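Local coordinates for protein hemoglobin subunit alpha (Isurus oxyrinchus, PDB 3MKB) that carries a heme and, as the alpha chain of a four-chain shark hemoglobin, probably binds and transports oxygen in the blood, at residues A[1-4]-A[5-8]; A[114-118]-A[119-123]. All coordinates share one frame; numbering follows the deposited sequence.

Two helix starts of the same globin fold lie with their centres about 13 Å apart, on the same side of the chain's centre. Contact 1 comes first along the chain, where the N-terminal residues lead into helix 4-19; contact 2 follows much later, where the loop after helix 97-112 turns into helix 118-135. The two helices lie against each other, and the contacts themselves touch: Glu6 CG of contact 1 packs 3.6 Å from Ala123 CB of contact 2. Both starts are capped by a hydroxyl side chain. Contact 1 meets no other chain of the tetramer, whereas contact 2 lies at the interface with a beta subunit.

Contact 1 of 2, residues A[1-4]-A[5-8]; sequences AFTG and VERS
Thr3 caps the start of helix 4-19: its OG1 accepts the backbone N-H of Glu6 at 3.1 Å and 159°. The hydroxyl can do this because chi1 of 75° tucks it between the backbone N and the carbonyl carbon, facing the first turn. Glu6 returns the favour, sending OE1 back to Thr3 N at 3.5 Å in a weak bond and thereby completing a capping box. The close-packed part is this cap and first turn, where Arg7 N also bonds to Thr3 O at 2.9 Å; just before it, Arg7 CG lies 3.7 Å from Phe2 CB. Val5 and Ser8 are on the exposed side; within the two segments their side chains touch mainly the Gly4 backbone. From Arg7, extended from CG to NE, NE donates a bent hydrogen bond to Phe2 O, 3.0 Å, from above the carbonyl plane, while NH2 forms a salt bridge with Asp74. An alanine here is likely to leave Asp74 without its mate, the Phe2 carbonyl without the NE donor and Phe2 CB without the methylene it packs on. Helix 118-135 lies against helix 4-19: Phe2 rests on Lys126, whose NZ bonds to Ala1 O, and Glu6 packs on Cys122 and Ala123.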
# COMPACT_ATOMS: atom_id res chain seq x y z
N ALA A 1 16.01 -3.16 -17.20
CA ALA A 1 15.35 -1.96 -16.56
C ALA A 1 16.32 -0.78 -16.31
O ALA A 1 15.87 0.35 -16.00
CB ALA A 1 14.61 -2.36 -15.24
N PHE A 2 17.63 -1.00 -16.48
CA PHE A 2 18.60 0.08 -16.26
C PHE A 2 19.29 0.62 -17.53
O PHE A 2 20.20 -0.01 -18.08
CB PHE A 2 19.64 -0.30 -15.18
CG PHE A 2 19.04 -0.61 -13.82
CD1 PHE A 2 19.07 -1.90 -13.31
CD2 PHE A 2 18.43 0.40 -13.07
CE1 PHE A 2 18.51 -2.18 -12.07
CE2 PHE A 2 17.87 0.12 -11.82
CZ PHE A 2 17.90 -1.17 -11.33
N THR A 3 18.85 1.81 -17.95
CA THR A 3 19.54 2.63 -18.96
C THR A 3 20.98 2.96 -18.53
O THR A 3 21.28 3.04 -17.33
CB THR A 3 18.81 3.95 -19.26
OG1 THR A 3 19.00 4.89 -18.18
CG2 THR A 3 17.32 3.73 -19.51
N GLY A 4 21.85 3.13 -19.51
CA GLY A 4 23.23 3.58 -19.29
C GLY A 4 23.30 4.80 -18.38
O GLY A 4 24.18 4.86 -17.53
N VAL A 5 22.36 5.73 -18.55
CA VAL A 5 22.38 6.98 -17.77
C VAL A 5 22.01 6.74 -16.28
O VAL A 5 22.59 7.35 -15.38
CB VAL A 5 21.48 8.07 -18.42
CG1 VAL A 5 21.30 9.25 -17.48
CG2 VAL A 5 22.10 8.53 -19.73
N GLU A 6 21.08 5.81 -16.06
CA GLU A 6 20.75 5.40 -14.70
C GLU A 6 21.89 4.63 -14.04
O GLU A 6 22.19 4.88 -12.88
CB GLU A 6 19.45 4.60 -14.69
CG GLU A 6 18.25 5.55 -14.81
CD GLU A 6 16.99 4.84 -15.15
OE1 GLU A 6 17.09 3.69 -15.64
OE2 GLU A 6 15.91 5.44 -14.95
N ARG A 7 22.54 3.73 -14.79
CA ARG A 7 23.65 2.94 -14.23
C ARG A 7 24.74 3.84 -13.75
O ARG A 7 25.29 3.67 -12.66
CB ARG A 7 24.19 1.91 -15.23
CG ARG A 7 23.09 0.95 -15.68
CD ARG A 7 23.43 0.23 -17.02
NE ARG A 7 22.84 -1.11 -17.10
CZ ARG A 7 23.34 -2.19 -16.49
NH1 ARG A 7 24.43 -2.13 -15.72
NH2 ARG A 7 22.71 -3.35 -16.63
N SER A 8 25.06 4.85 -14.56
CA SER A 8 26.04 5.83 -14.17
C SER A 8 25.62 6.54 -12.87
O SER A 8 26.41 6.66 -11.89
CB SER A 8 26.25 6.83 -15.31
OG SER A 8 27.06 7.92 -14.86

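Contact 2 of 2, residues A[114-118]-A[119-123]; sequences AEFSP and ATHCA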
# COMPACT_ATOMS: atom_id res chain seq x y z
N ALA A 114 24.01 17.35 -3.06
CA ALA A 114 23.97 18.62 -3.79
C ALA A 114 23.01 18.48 -4.94
O ALA A 114 22.20 19.34 -5.22
CB ALA A 114 25.37 19.01 -4.25
N GLU A 115 23.01 17.33 -5.59
CA GLU A 115 22.14 17.17 -6.71
C GLU A 115 21.17 15.95 -6.52
O GLU A 115 21.58 14.83 -6.30
CB GLU A 115 23.00 17.10 -7.98
CG GLU A 115 24.19 18.15 -8.08
CD GLU A 115 23.74 19.50 -8.69
OE1 GLU A 115 22.83 20.09 -8.11
OE2 GLU A 115 24.28 19.97 -9.74
N PHE A 116 19.87 16.19 -6.60
CA PHE A 116 18.89 15.08 -6.49
C PHE A 116 17.82 15.63 -7.43
O PHE A 116 16.85 16.30 -7.06
CB PHE A 116 18.44 14.85 -5.03
CG PHE A 116 17.69 13.54 -4.83
CD1 PHE A 116 18.36 12.32 -4.88
CD2 PHE A 116 16.34 13.55 -4.54
CE1 PHE A 116 17.64 11.12 -4.66
CE2 PHE A 116 15.62 12.34 -4.35
CZ PHE A 116 16.30 11.13 -4.40
N SER A 117 18.03 15.33 -8.70
CA SER A 117 17.14 15.75 -9.74
C SER A 117 16.09 14.64 -9.87
O SER A 117 16.28 13.53 -9.37
CB SER A 117 17.91 15.89 -11.06
OG SER A 117 18.25 14.61 -11.50
N PRO A 118 14.96 14.95 -10.55
CA PRO A 118 14.00 13.93 -10.85
C PRO A 118 14.60 12.71 -11.59
O PRO A 118 14.20 11.60 -11.29
CB PRO A 118 12.96 14.66 -11.69
CG PRO A 118 13.05 16.04 -11.26
CD PRO A 118 14.49 16.29 -11.00
N ALA A 119 15.51 12.93 -12.55
CA ALA A 119 16.16 11.79 -13.20
C ALA A 119 16.97 10.90 -12.21
O ALA A 119 16.91 9.68 -12.27
CB ALA A 119 17.04 12.26 -14.43
N THR A 120 17.68 11.53 -11.30
CA THR A 120 18.53 10.82 -10.33
C THR A 120 17.68 10.01 -9.34
O THR A 120 17.89 8.83 -9.09
CB THR A 120 19.38 11.85 -9.53
OG1 THR A 120 20.33 12.42 -10.43
CG2 THR A 120 20.11 11.20 -8.35
N HIS A 121 16.68 10.69 -8.79
CA HIS A 121 15.67 10.09 -7.93
C HIS A 121 15.00 8.89 -8.61
O HIS A 121 14.81 7.82 -8.00
CB HIS A 121 14.68 11.23 -7.64
CG HIS A 121 13.49 10.84 -6.82
ND1 HIS A 121 12.56 11.78 -6.44
CD2 HIS A 121 13.06 9.65 -6.33
CE1 HIS A 121 11.59 11.18 -5.77
NE2 HIS A 121 11.87 9.89 -5.69
N CYS A 122 14.65 9.06 -9.89
CA CYS A 122 14.02 7.98 -10.64
C CYS A 122 14.98 6.80 -10.66
O CYS A 122 14.60 5.67 -10.35
CB CYS A 122 13.58 8.45 -12.06
SG CYS A 122 12.80 7.17 -12.89
N ALA A 123 16.23 7.05 -11.00
CA ALA A 123 17.25 5.98 -11.03
C ALA A 123 17.38 5.20 -9.71
O ALA A 123 17.37 3.94 -9.70
CB ALA A 123 18.57 6.56 -11.39
O HOH W 1 21.29 15.08 -9.59
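A serine N-cap followed by proline opens helix 118-135, with Ser117 and Thr120 meeting across its first turn. Ser117 OG accepts the N-H of Thr120 at 3.1 Å in a fairly straight bond; a chi1 of 70° folds the hydroxyl over the helix start to meet that amide. The Thr120 hydroxyl turns back toward the cap, with OG1 3.2 Å from Ser117 OG. A water lies 3.0 Å from Thr120 OG1 and reaches Ser117 N through a weak bond, so it links the cap residue to the first turn. Behind the cap the regular helical bonds begin, His121 N to Ser117 O at 2.9 Å and Cys122 N to Pro118 O.

The buried side belongs to Phe116 and His121. His121 CB sits over one face of the phenyl ring, 4.0 Å from its centroid, in a CH-pi contact. With chi1 at 177°, the imidazole extends anti to the backbone N and past the ring's CE2 and CZ end. The two planes are inclined at 20°, but their centroids are 5.0 Å apart and the rings barely overlap. Thr120 CG2 touches Phe116 at CD1, while Leu106, Leu109 and Ala110 of helix 97-112 also pack on the phenyl ring. Arg30 of the beta subunit grips both residues, bonding to Phe116 O and to His121 ND1, and Val33 of that chain packs on Pro118 and Cys122. The arrangement is that of the globin GH corner and the start of helix H, which in tetrameric hemoglobins contribute to the α1β1 interface.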